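Local coordinates for putative prolyl-tRNA synthetase (Leishmania major, PDB 5XIL), which probably joins L-proline to tRNA(Pro) at the expense of ATP, as a prolyl-tRNA synthetase, here without the N-terminal part of the protein, at residues 45-48 / 49-53; 340-343 / 344-348; 359-362 / 363-367; 407-410 / 411-415; 416-419 / 420-424. All blocks are in the same frame, centred on the assembly; numbering follows the deposited sequence. Where two conformers were deposited one is given.

Contact 1: residues 45-48 / 49-53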
# COMPACT_ATOMS: atom_id res chain seq x y z
N VAL A 45 10.37 -2.24 5.64
CA VAL A 45 9.70 -2.23 6.96
C VAL A 45 8.31 -1.53 6.91
O VAL A 45 7.35 -2.05 7.38
CB VAL A 45 10.60 -1.64 8.05
CG1 VAL A 45 9.88 -1.68 9.35
CG2 VAL A 45 11.91 -2.39 8.12
N TRP A 46 8.26 -0.36 6.28
CA TRP A 46 7.04 0.43 6.07
C TRP A 46 6.08 -0.35 5.20
O TRP A 46 4.93 -0.50 5.56
CB TRP A 46 7.37 1.80 5.51
CG TRP A 46 6.16 2.71 5.57
CD1 TRP A 46 5.49 3.19 4.52
CD2 TRP A 46 5.41 3.13 6.75
NE1 TRP A 46 4.40 3.95 4.94
CE2 TRP A 46 4.32 3.89 6.31
CE3 TRP A 46 5.55 2.91 8.11
CZ2 TRP A 46 3.40 4.49 7.20
CZ3 TRP A 46 4.67 3.51 8.98
CH2 TRP A 46 3.60 4.29 8.54
N LYS A 47 6.59 -1.02 4.18
CA LYS A 47 5.69 -1.86 3.33
C LYS A 47 5.00 -2.93 4.18
O LYS A 47 3.81 -3.16 4.04
CB LYS A 47 6.50 -2.50 2.23
CG LYS A 47 5.64 -3.09 1.20
CD LYS A 47 6.53 -3.89 0.25
CE LYS A 47 6.09 -3.72 -1.20
NZ LYS A 47 6.91 -4.62 -2.06
N CYS A 48 5.73 -3.53 5.09
CA CYS A 48 5.26 -4.59 5.99
C CYS A 48 4.21 -4.05 6.93
O CYS A 48 3.18 -4.69 7.19
CB CYS A 48 6.38 -5.22 6.82
SG CYS A 48 7.47 -6.25 5.84
N VAL A 49 4.50 -2.84 7.45
CA VAL A 49 3.54 -2.17 8.30
C VAL A 49 2.25 -1.85 7.58
O VAL A 49 1.10 -2.06 8.11
CB VAL A 49 4.14 -0.91 8.94
CG1 VAL A 49 3.06 -0.09 9.65
CG2 VAL A 49 5.28 -1.28 9.86
N GLN A 50 2.39 -1.35 6.37
CA GLN A 50 1.21 -1.05 5.56
C GLN A 50 0.33 -2.30 5.34
O GLN A 50 -0.88 -2.23 5.49
CB GLN A 50 1.59 -0.51 4.20
CG GLN A 50 2.02 0.91 4.21
CD GLN A 50 2.38 1.47 2.82
OE1 GLN A 50 2.97 0.79 2.01
NE2 GLN A 50 2.07 2.71 2.61
N ARG A 51 0.93 -3.41 4.98
CA ARG A 51 0.19 -4.64 4.79
C ARG A 51 -0.53 -5.09 6.05
O ARG A 51 -1.73 -5.35 6.00
CB ARG A 51 1.10 -5.71 4.25
CG ARG A 51 1.47 -5.41 2.80
CD ARG A 51 2.55 -6.37 2.29
NE ARG A 51 2.91 -6.06 0.91
CZ ARG A 51 4.06 -6.45 0.35
NH1 ARG A 51 4.91 -7.17 1.04
NH2 ARG A 51 4.33 -6.15 -0.91
N PHE A 52 0.18 -5.12 7.16
CA PHE A 52 -0.22 -5.73 8.40
C PHE A 52 -1.27 -4.83 9.03
O PHE A 52 -2.31 -5.30 9.39
CB PHE A 52 1.01 -5.89 9.31
CG PHE A 52 0.74 -6.42 10.70
CD1 PHE A 52 0.58 -7.78 10.92
CD2 PHE A 52 0.62 -5.56 11.79
CE1 PHE A 52 0.38 -8.28 12.20
CE2 PHE A 52 0.44 -6.06 13.08
CZ PHE A 52 0.29 -7.41 13.27
N LEU A 53 -0.92 -3.56 9.26
CA LEU A 53 -1.86 -2.59 9.86
C LEU A 53 -3.04 -2.28 8.92
O LEU A 53 -4.16 -2.21 9.37
CB LEU A 53 -1.14 -1.27 10.22
CG LEU A 53 -1.99 -0.15 10.79
CD1 LEU A 53 -2.66 -0.64 12.07
CD2 LEU A 53 -1.08 1.09 11.02
O HOH W 1 2.20 5.74 3.91
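Gln50 crosses the Trp46 side chain at about a right angle, one helical turn further on, and lays its CG over one face of the indole. Gln50 CG lies anti to its own carbonyl carbon (chi1 -77°), which brings it back over the ring, and the CH-pi contact puts it 4.2 Å from the centroid of the Trp46 five-membered ring. The Gln50 amide is turned 40° from the ring plane, and a water in the plane of the indole links the two ends: it accepts from Trp46 NE1 at 3.0 Å and, weakly, from Gln50 NE2. Val49 CG1 meets the same tryptophan further round, 4.0 Å from Trp46 CZ3.

On another side of the helix Lys47 CD sits over a face of the Arg51 guanidinium, and Lys47 NZ comes to 3.2 Å from Arg51 NH2. Glu58 of the second subunit takes a salt bridge from each, which probably lets the two cations lie so close. Beneath runs regular i to i+4 bonding, for example Gln50 N to Trp46 O at 2.8 Å.

This turn of helix 40-60 thus faces the dimer partner through Lys47 and Arg51, while Trp46 packs on Leu157 of strand 156-165, Gln50 on Trp136 of strand 131-139, and Phe52 on helix 168-189.

Contact 2: residues 340-343 / 344-348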
# COMPACT_ATOMS: atom_id res chain seq x y z
N PRO A 340 35.06 -13.45 2.33
CA PRO A 340 33.84 -13.77 3.08
C PRO A 340 33.72 -12.91 4.32
O PRO A 340 32.63 -12.53 4.64
CB PRO A 340 33.97 -15.28 3.44
CG PRO A 340 34.90 -15.82 2.35
CD PRO A 340 35.80 -14.67 1.93
N GLY A 341 34.81 -12.63 5.02
CA GLY A 341 34.75 -11.78 6.19
C GLY A 341 34.15 -10.40 5.93
O GLY A 341 33.35 -9.90 6.72
N TRP A 342 34.57 -9.76 4.86
CA TRP A 342 34.02 -8.48 4.48
C TRP A 342 32.50 -8.60 4.24
O TRP A 342 31.70 -7.72 4.64
CB TRP A 342 34.65 -8.00 3.18
CG TRP A 342 34.28 -6.61 2.78
CD1 TRP A 342 35.05 -5.47 2.98
CD2 TRP A 342 33.07 -6.17 2.09
NE1 TRP A 342 34.37 -4.37 2.49
CE2 TRP A 342 33.18 -4.76 1.93
CE3 TRP A 342 31.90 -6.82 1.64
CZ2 TRP A 342 32.16 -3.99 1.33
CZ3 TRP A 342 30.90 -6.07 1.03
CH2 TRP A 342 31.04 -4.65 0.89
N ARG A 343 32.12 -9.64 3.50
CA ARG A 343 30.69 -9.89 3.27
C ARG A 343 29.98 -10.16 4.61
O ARG A 343 28.87 -9.67 4.82
CB ARG A 343 30.49 -11.02 2.26
CG ARG A 343 30.83 -10.62 0.84
CD ARG A 343 30.79 -11.82 -0.07
NE ARG A 343 32.10 -12.43 -0.15
CZ ARG A 343 32.38 -13.54 -0.84
NH1 ARG A 343 31.43 -14.24 -1.47
NH2 ARG A 343 33.65 -13.93 -0.90
N PHE A 344 30.59 -10.91 5.54
CA PHE A 344 29.94 -11.20 6.78
C PHE A 344 29.65 -9.84 7.46
O PHE A 344 28.59 -9.63 8.08
CB PHE A 344 30.84 -11.97 7.78
CG PHE A 344 31.06 -13.45 7.49
CD1 PHE A 344 30.76 -14.04 6.25
CD2 PHE A 344 31.65 -14.23 8.47
CE1 PHE A 344 31.05 -15.36 5.99
CE2 PHE A 344 31.91 -15.57 8.20
CZ PHE A 344 31.60 -16.12 6.98
N ASN A 345 30.63 -8.95 7.42
CA ASN A 345 30.50 -7.65 8.12
C ASN A 345 29.36 -6.79 7.55
O ASN A 345 28.55 -6.20 8.32
CB ASN A 345 31.81 -6.84 8.06
CG ASN A 345 31.62 -5.43 8.64
OD1 ASN A 345 31.56 -5.23 9.89
ND2 ASN A 345 31.47 -4.47 7.77
N HIS A 346 29.33 -6.70 6.22
CA HIS A 346 28.35 -5.96 5.49
C HIS A 346 26.92 -6.34 5.91
O HIS A 346 26.09 -5.50 6.18
CB HIS A 346 28.54 -6.19 3.99
CG HIS A 346 27.45 -5.61 3.14
ND1 HIS A 346 27.38 -4.27 2.80
CD2 HIS A 346 26.41 -6.21 2.49
CE1 HIS A 346 26.34 -4.07 2.03
NE2 HIS A 346 25.74 -5.23 1.82
N TRP A 347 26.63 -7.64 5.89
CA TRP A 347 25.30 -8.15 6.30
C TRP A 347 25.07 -8.10 7.81
O TRP A 347 23.92 -8.00 8.25
CB TRP A 347 25.09 -9.57 5.76
CG TRP A 347 25.04 -9.54 4.20
CD1 TRP A 347 26.03 -9.93 3.31
CD2 TRP A 347 24.00 -8.97 3.39
NE1 TRP A 347 25.64 -9.67 2.05
CE2 TRP A 347 24.40 -9.09 2.05
CE3 TRP A 347 22.74 -8.43 3.67
CZ2 TRP A 347 23.61 -8.65 0.99
CZ3 TRP A 347 21.93 -8.01 2.59
CH2 TRP A 347 22.37 -8.12 1.28
N GLU A 348 26.14 -8.20 8.60
CA GLU A 348 26.06 -7.98 10.03
C GLU A 348 25.59 -6.58 10.33
O GLU A 348 24.70 -6.37 11.17
CB GLU A 348 27.42 -8.18 10.70
CG GLU A 348 27.40 -8.05 12.21
CD GLU A 348 28.62 -8.65 12.84
OE1 GLU A 348 29.67 -7.98 12.91
OE2 GLU A 348 28.54 -9.83 13.23
O HOH W 2 31.98 -4.97 4.85
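Trp342 O is gripped by two donors, the backbone N of His346 at 3.0 Å and a water at 2.8 Å. The contact is the first turns of helix 340-350 in the anticodon-binding domain, and the His346 bond is one of its regular i to i+4 links. The same water accepts from Asn345 ND2, so it ties that amide back to the carbonyl one turn earlier; it also rests over the centre of the Trp342 ring. The other end of the Asn345 amide, OD1, takes a hydrogen bond from Gly4 N near the start of the chain.

Trp342 and His346 send their rings out on one side of the helix. Each has CG anti to the backbone N (chi1 -172° and 172°), and the planes end up only 10° apart. They are slid past each other, however, with centroids 5.5 Å apart, so there is barely any overlap and the closer approach is Trp342 CZ3 to His346 CB at 3.8 Å. Tyr338 stacks on Trp342 from outside the turn.

Phe344 leans back toward the start of the helix and brings CE1 to 3.9 Å from Pro340 CB. It also packs on Ile296 of strand 293-297 and makes a cation-pi contact with Arg355, which places this face of the helix against the domain's sheet. The imidazole meets the indole of Trp347 with its edge: His346 CD2 lies 3.5 Å above the Trp347 ring plane, offset toward the rim. Trp347 NE1 is bonded to Asp333 OD2, while Trp347 CD1 reaches to 3.2 Å from Arg343 O.

Contact 3: residues 359-362 / 363-367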
# COMPACT_ATOMS: atom_id res chain seq x y z
N GLY A 359 30.38 -23.89 3.08
CA GLY A 359 31.68 -24.34 2.61
C GLY A 359 31.77 -25.83 2.25
O GLY A 359 30.78 -26.59 2.24
N PRO A 360 32.99 -26.24 1.92
CA PRO A 360 33.21 -27.66 1.50
C PRO A 360 32.61 -28.67 2.50
O PRO A 360 31.87 -29.59 2.09
CB PRO A 360 34.72 -27.74 1.46
CG PRO A 360 35.15 -26.38 1.00
CD PRO A 360 34.20 -25.42 1.70
N ARG A 361 32.85 -28.47 3.79
CA ARG A 361 32.33 -29.40 4.78
C ARG A 361 30.81 -29.35 5.00
O ARG A 361 30.15 -30.36 5.33
CB ARG A 361 33.11 -29.30 6.13
CG ARG A 361 34.62 -29.67 6.10
CD ARG A 361 34.96 -30.96 5.27
NE ARG A 361 34.35 -32.22 5.76
CZ ARG A 361 34.13 -33.32 5.02
NH1 ARG A 361 34.46 -33.35 3.72
NH2 ARG A 361 33.56 -34.40 5.57
N GLU A 362 30.21 -28.18 4.80
CA GLU A 362 28.78 -28.04 4.90
C GLU A 362 28.19 -28.72 3.74
O GLU A 362 27.15 -29.36 3.84
CB GLU A 362 28.39 -26.53 4.84
CG GLU A 362 28.70 -25.78 6.12
CD GLU A 362 30.17 -25.53 6.44
OE1 GLU A 362 30.51 -25.67 7.63
OE2 GLU A 362 31.01 -25.21 5.59
N LEU A 363 28.82 -28.61 2.60
CA LEU A 363 28.34 -29.34 1.48
C LEU A 363 28.46 -30.89 1.72
O LEU A 363 27.48 -31.63 1.60
CB LEU A 363 29.14 -28.92 0.27
CG LEU A 363 28.72 -29.46 -1.08
CD1 LEU A 363 27.24 -29.41 -1.31
CD2 LEU A 363 29.50 -28.65 -2.11
N ALA A 364 29.63 -31.34 2.12
CA ALA A 364 29.90 -32.78 2.25
C ALA A 364 29.04 -33.42 3.32
O ALA A 364 28.55 -34.55 3.15
CB ALA A 364 31.35 -32.99 2.58
N GLU A 365 28.85 -32.72 4.42
CA GLU A 365 28.00 -33.21 5.49
C GLU A 365 26.52 -32.87 5.41
O GLU A 365 25.76 -33.29 6.29
CB GLU A 365 28.55 -32.75 6.87
CG GLU A 365 29.98 -33.11 7.19
CD GLU A 365 30.21 -34.61 7.43
OE1 GLU A 365 29.23 -35.39 7.62
OE2 GLU A 365 31.39 -34.98 7.44
N ARG A 366 26.10 -32.15 4.37
CA ARG A 366 24.70 -31.76 4.26
C ARG A 366 24.33 -31.20 5.62
O ARG A 366 23.47 -31.74 6.32
CB ARG A 366 23.83 -32.97 3.91
CG ARG A 366 24.01 -33.48 2.49
CD ARG A 366 23.86 -32.35 1.48
NE ARG A 366 22.46 -31.97 1.28
CZ ARG A 366 22.01 -31.36 0.19
NH1 ARG A 366 22.83 -31.06 -0.80
NH2 ARG A 366 20.72 -31.06 0.09
N SER A 367 25.00 -30.12 5.99
CA SER A 367 24.83 -29.49 7.28
C SER A 367 25.25 -28.02 7.24
O SER A 367 26.43 -27.70 7.11
CB SER A 367 25.65 -30.17 8.36
OG SER A 367 25.46 -29.56 9.66
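Glu362 and Ser367 make the close-packed end of this short helix. Ser367 N donates to Glu362 O at 3.1 Å, nearly straight, in the carbonyl plane and on a lone pair. The chain folds back so tightly here that Ser367 O in turn lies 3.2 Å from Glu362 CA, a CA-H...O contact, and also touches the Glu362 CB and CG. Bent at its second torsion (chi2 70°), the Glu362 side chain curls back to the other end of the turn, where OE2 takes a weak hydrogen bond from Gly359 N at the N-cap position.

Helix 360-365 links strands 354-358 and 367-372, antiparallel neighbours in the sheet of the anticodon-binding domain, and a Schellman motif ends it: Arg366 adopts a positive phi, and its N bonds back to Leu363 O, alongside the Ser367 bond. Leu363 packs its branched end on Leu312 and Ser315 of helix 306-325, while Arg366 NE is held by Trp383 O.

The solvent side is looser, and its residues also meet a crystal neighbour. There Arg361, folded at chi2 and chi3, bends its guanidinium over the helix so that one face lies on the methyl of Ala364, with Arg361 NH1 3.3 Å from Ala364 CB. At the guanidinium edge Arg361 NH2 forms a salt bridge with Glu365 OE2 at 2.9 Å. The hydrogen bond in it is weak, 129° at the proton, and guanidinium and carboxylate planes stand 77° apart, so a single NH2 meets a single oxygen without the paired, flat geometry of a two-bond bridge.

Contact 4: residues 407-410 / 411-415. With MG (magnesium ion), chain F.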
# COMPACT_ATOMS: atom_id res chain seq x y z
N LYS A 407 11.84 -6.59 26.07
CA LYS A 407 10.85 -6.47 27.15
C LYS A 407 11.52 -6.44 28.55
O LYS A 407 11.13 -5.63 29.46
CB LYS A 407 9.83 -7.58 27.04
CG LYS A 407 8.62 -7.43 27.93
CD LYS A 407 7.73 -8.65 27.88
CE LYS A 407 6.68 -8.66 29.01
NZ LYS A 407 5.70 -7.58 28.71
N GLU A 408 12.49 -7.32 28.74
CA GLU A 408 13.31 -7.40 29.98
C GLU A 408 14.08 -6.10 30.26
O GLU A 408 14.12 -5.61 31.39
CB GLU A 408 14.34 -8.57 29.89
CG GLU A 408 15.28 -8.62 31.09
CD GLU A 408 16.39 -9.68 30.97
OE1 GLU A 408 17.50 -9.35 30.49
OE2 GLU A 408 16.14 -10.84 31.37
N THR A 409 14.74 -5.58 29.26
CA THR A 409 15.41 -4.36 29.36
C THR A 409 14.39 -3.21 29.79
O THR A 409 14.69 -2.40 30.72
CB THR A 409 16.10 -4.06 28.04
OG1 THR A 409 17.13 -5.06 27.82
CG2 THR A 409 16.68 -2.72 28.06
N MET A 410 13.22 -3.18 29.14
CA MET A 410 12.20 -2.23 29.43
C MET A 410 11.76 -2.31 30.84
O MET A 410 11.72 -1.25 31.52
CB MET A 410 11.02 -2.32 28.44
CG MET A 410 9.86 -1.33 28.73
SD MET A 410 8.37 -1.58 27.72
CE MET A 410 7.71 -3.08 28.43
N GLU A 411 11.39 -3.52 31.29
CA GLU A 411 10.89 -3.69 32.63
C GLU A 411 11.93 -3.37 33.67
O GLU A 411 11.57 -2.81 34.72
CB GLU A 411 10.29 -5.07 32.79
CG GLU A 411 9.02 -5.25 31.99
CD GLU A 411 8.50 -6.67 31.94
OE1 GLU A 411 9.23 -7.61 32.28
OE2 GLU A 411 7.35 -6.82 31.53
N THR A 412 13.19 -3.68 33.38
CA THR A 412 14.34 -3.45 34.31
C THR A 412 14.49 -1.90 34.53
O THR A 412 14.70 -1.42 35.66
CB THR A 412 15.61 -4.10 33.69
OG1 THR A 412 15.50 -5.52 33.81
CG2 THR A 412 16.86 -3.62 34.40
N HIS A 413 14.26 -1.15 33.48
CA HIS A 413 14.45 0.28 33.48
C HIS A 413 13.18 1.06 33.85
O HIS A 413 13.12 2.26 33.64
CB HIS A 413 14.99 0.71 32.16
CG HIS A 413 16.43 0.39 31.99
ND1 HIS A 413 16.83 -0.87 31.62
CD2 HIS A 413 17.55 1.08 32.24
CE1 HIS A 413 18.13 -0.90 31.50
NE2 HIS A 413 18.60 0.25 31.92
N ARG A 414 12.16 0.34 34.30
CA ARG A 414 10.91 0.95 34.74
C ARG A 414 11.11 0.89 36.24
O ARG A 414 11.13 -0.20 36.81
CB ARG A 414 9.71 0.10 34.32
CG ARG A 414 8.37 0.77 34.55
CD ARG A 414 7.46 0.60 33.34
NE ARG A 414 6.72 -0.65 33.38
CZ ARG A 414 6.62 -1.50 32.36
NH1 ARG A 414 7.21 -1.22 31.21
NH2 ARG A 414 5.92 -2.62 32.49
N VAL A 415 11.25 2.04 36.88
CA VAL A 415 11.56 1.99 38.30
C VAL A 415 10.46 2.62 39.14
O VAL A 415 10.10 3.77 38.90
CB VAL A 415 12.91 2.67 38.57
CG1 VAL A 415 13.25 2.66 40.03
CG2 VAL A 415 14.04 2.00 37.72
MG MG F . 20.30 1.23 31.36
O HOH W 3 19.08 2.78 30.34
O HOH W 4 20.29 2.06 33.39
O HOH W 5 21.38 -0.21 32.26
O HOH W 6 21.78 2.26 30.76
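The last turn of helix 387-412 keeps its i to i+4 backbone bonds through His413, and the chain then leaves helical geometry and enters strand 414-416. Two carbonyls of this turn each take two donors. Glu408 O receives Thr412 N and, from the opposite face of its plane, Thr412 OG1 at 2.8 Å, the hydroxyl folding back on its own helix. Thr409 O likewise accepts His413 N on one face and His413 ND1, at 2.8 Å, on the other. With His413 CG anti to the carbonyl carbon (chi1 -76°), the ring swings back to make this bond, which runs close to the imidazole plane, fixes the ring's rotation and leaves NE2 to bind metal.

This is the magnesium site at the helix C-terminus: His413 NE2 coordinates the ion at 2.0 Å, with four waters and Glu219 OE2 completing six ligands. Thr409 is thus a second-shell residue through its carbonyl, and its CG2 lies alongside the imidazole, 4.0 Å from His413 ND1.

Away from the metal, Lys407 crosses Glu411 obliquely, and Lys407 NZ reaches Glu411 OE2 at 3.4 Å in a long salt bridge. Met410 runs beside Arg414, pointing the same way, with its methyl CE 3.4 Å from Arg414 NH1 at the guanidinium edge.

Contact 5: residues 416-419 / 420-424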
# COMPACT_ATOMS: atom_id res chain seq x y z
N ARG A 416 9.88 1.89 40.09
CA ARG A 416 8.79 2.46 40.92
C ARG A 416 9.40 3.27 42.11
O ARG A 416 9.99 2.67 43.00
CB ARG A 416 7.82 1.36 41.34
CG ARG A 416 6.36 1.80 41.31
CD ARG A 416 5.39 0.64 41.12
NE ARG A 416 5.03 -0.13 42.31
CZ ARG A 416 5.41 -1.40 42.51
NH1 ARG A 416 6.20 -2.00 41.60
NH2 ARG A 416 5.02 -2.08 43.61
N VAL A 417 9.18 4.61 42.09
CA VAL A 417 9.78 5.61 42.90
C VAL A 417 8.69 6.18 43.81
O VAL A 417 7.67 6.63 43.31
CB VAL A 417 10.41 6.73 42.10
CG1 VAL A 417 10.86 7.93 42.96
CG2 VAL A 417 11.60 6.23 41.31
N THR A 418 8.87 6.13 45.11
CA THR A 418 7.90 6.76 46.02
C THR A 418 8.39 7.96 46.80
O THR A 418 7.59 8.59 47.48
CB THR A 418 7.46 5.78 47.07
OG1 THR A 418 8.61 5.33 47.79
CG2 THR A 418 6.83 4.58 46.44
N GLU A 419 9.69 8.21 46.79
CA GLU A 419 10.29 9.35 47.43
C GLU A 419 10.89 10.35 46.43
O GLU A 419 11.74 10.00 45.61
CB GLU A 419 11.34 8.85 48.43
CG GLU A 419 10.95 7.56 49.19
CD GLU A 419 9.76 7.69 50.15
OE1 GLU A 419 9.82 8.67 50.93
OE2 GLU A 419 8.80 6.84 50.14
N TRP A 420 10.55 11.64 46.59
CA TRP A 420 11.00 12.64 45.69
C TRP A 420 12.53 12.61 45.52
O TRP A 420 13.02 12.86 44.45
CB TRP A 420 10.49 14.06 46.02
CG TRP A 420 11.13 15.00 45.10
CD1 TRP A 420 12.20 15.79 45.33
CD2 TRP A 420 10.87 15.11 43.66
NE1 TRP A 420 12.56 16.43 44.21
CE2 TRP A 420 11.76 16.03 43.16
CE3 TRP A 420 9.92 14.57 42.81
CZ2 TRP A 420 11.82 16.37 41.81
CZ3 TRP A 420 9.98 14.91 41.48
CH2 TRP A 420 10.89 15.84 41.00
N THR A 421 13.28 12.33 46.59
CA THR A 421 14.70 12.49 46.54
C THR A 421 15.35 11.46 45.62
O THR A 421 16.47 11.66 45.22
CB THR A 421 15.39 12.38 47.93
OG1 THR A 421 14.82 11.28 48.67
CG2 THR A 421 15.22 13.61 48.73
N GLU A 422 14.66 10.38 45.33
CA GLU A 422 15.19 9.36 44.44
C GLU A 422 14.79 9.54 42.98
O GLU A 422 15.26 8.77 42.12
CB GLU A 422 14.84 7.95 44.98
CG GLU A 422 13.38 7.58 45.04
CD GLU A 422 13.09 6.21 45.67
OE1 GLU A 422 14.08 5.45 45.92
OE2 GLU A 422 11.91 5.87 45.89
N PHE A 423 13.95 10.54 42.71
CA PHE A 423 13.36 10.77 41.36
C PHE A 423 14.41 11.19 40.36
O PHE A 423 14.67 10.47 39.38
CB PHE A 423 12.29 11.85 41.45
CG PHE A 423 11.39 11.97 40.21
CD1 PHE A 423 11.78 12.72 39.13
CD2 PHE A 423 10.16 11.30 40.19
CE1 PHE A 423 10.96 12.81 38.00
CE2 PHE A 423 9.33 11.37 39.10
CZ PHE A 423 9.72 12.15 38.00
N VAL A 424 15.08 12.30 40.57
CA VAL A 424 16.11 12.71 39.60
C VAL A 424 17.33 11.79 39.50
O VAL A 424 17.87 11.57 38.42
CB VAL A 424 16.57 14.17 39.78
CG1 VAL A 424 17.73 14.52 38.85
CG2 VAL A 424 15.40 15.10 39.45
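The turn joining strand 414-416 to helix 423-428 is bridged by the carboxylate of Glu422, which in the conformer given reaches back to the backbone of the loop before it. Glu422 OE2 accepts from Thr418 N at 3.1 Å through its anti lone pair, and from Glu419 N in a weaker bond at 3.3 Å. Glu422 N donates to Glu419 O at 3.0 Å, approaching from above the carbonyl plane, so Glu422 meets the loop through both its backbone N and its carboxylate. The position of Glu422 CG between its own N and carbonyl carbon (chi1 64°) turns the otherwise extended chain back over the loop. Its CG there meets Val417 CG1, coming from the opposite direction, at 3.3 Å.

The loop leads in this way into a helix of the C-terminal zinc-binding domain of prolyl-tRNA synthetase. Glu419 itself is a residue of a second magnesium site, with Glu492, although the ion is not bound to this chain in the model. Its OE2 accepts from Thr418 OG1 at 2.8 Å, on the anti side and 17° out of the carboxylate plane.

On the inner side, Val417 CG1 also comes to 4.4 Å from Phe423 CD2, and both residues pack on Ile433 of strand 432-437. Trp420 and Phe423 lean on each other, Trp420 CZ3 lying 3.5 Å above the plane of the Phe423 ring. Phe508 meets Phe423 edge-to-face, and Trp420 NE1 is bonded to Glu454 OE2 of helix 441-455.

Overall arrangement
All five contacts are local, but their settings differ. Contact 1 is buried among the strands and helices of the catalytic core, with one edge, Lys47 and Arg51, at the second subunit. Contacts 2 and 3 share the anticodon-binding domain, centres about 20 Å apart: the first is partly buried and aromatic, the second a surface turn with a salt bridge, its hydrogen bond weak, and a Schellman motif. Contacts 4 and 5 adjoin in sequence and lead from the long helix 387-412 into the C-terminal domain. Contact 4 lies at the surface and carries a bound magnesium; contact 5 is partly buried, and there Glu422 binds backbone while Glu419 belongs to a second magnesium site.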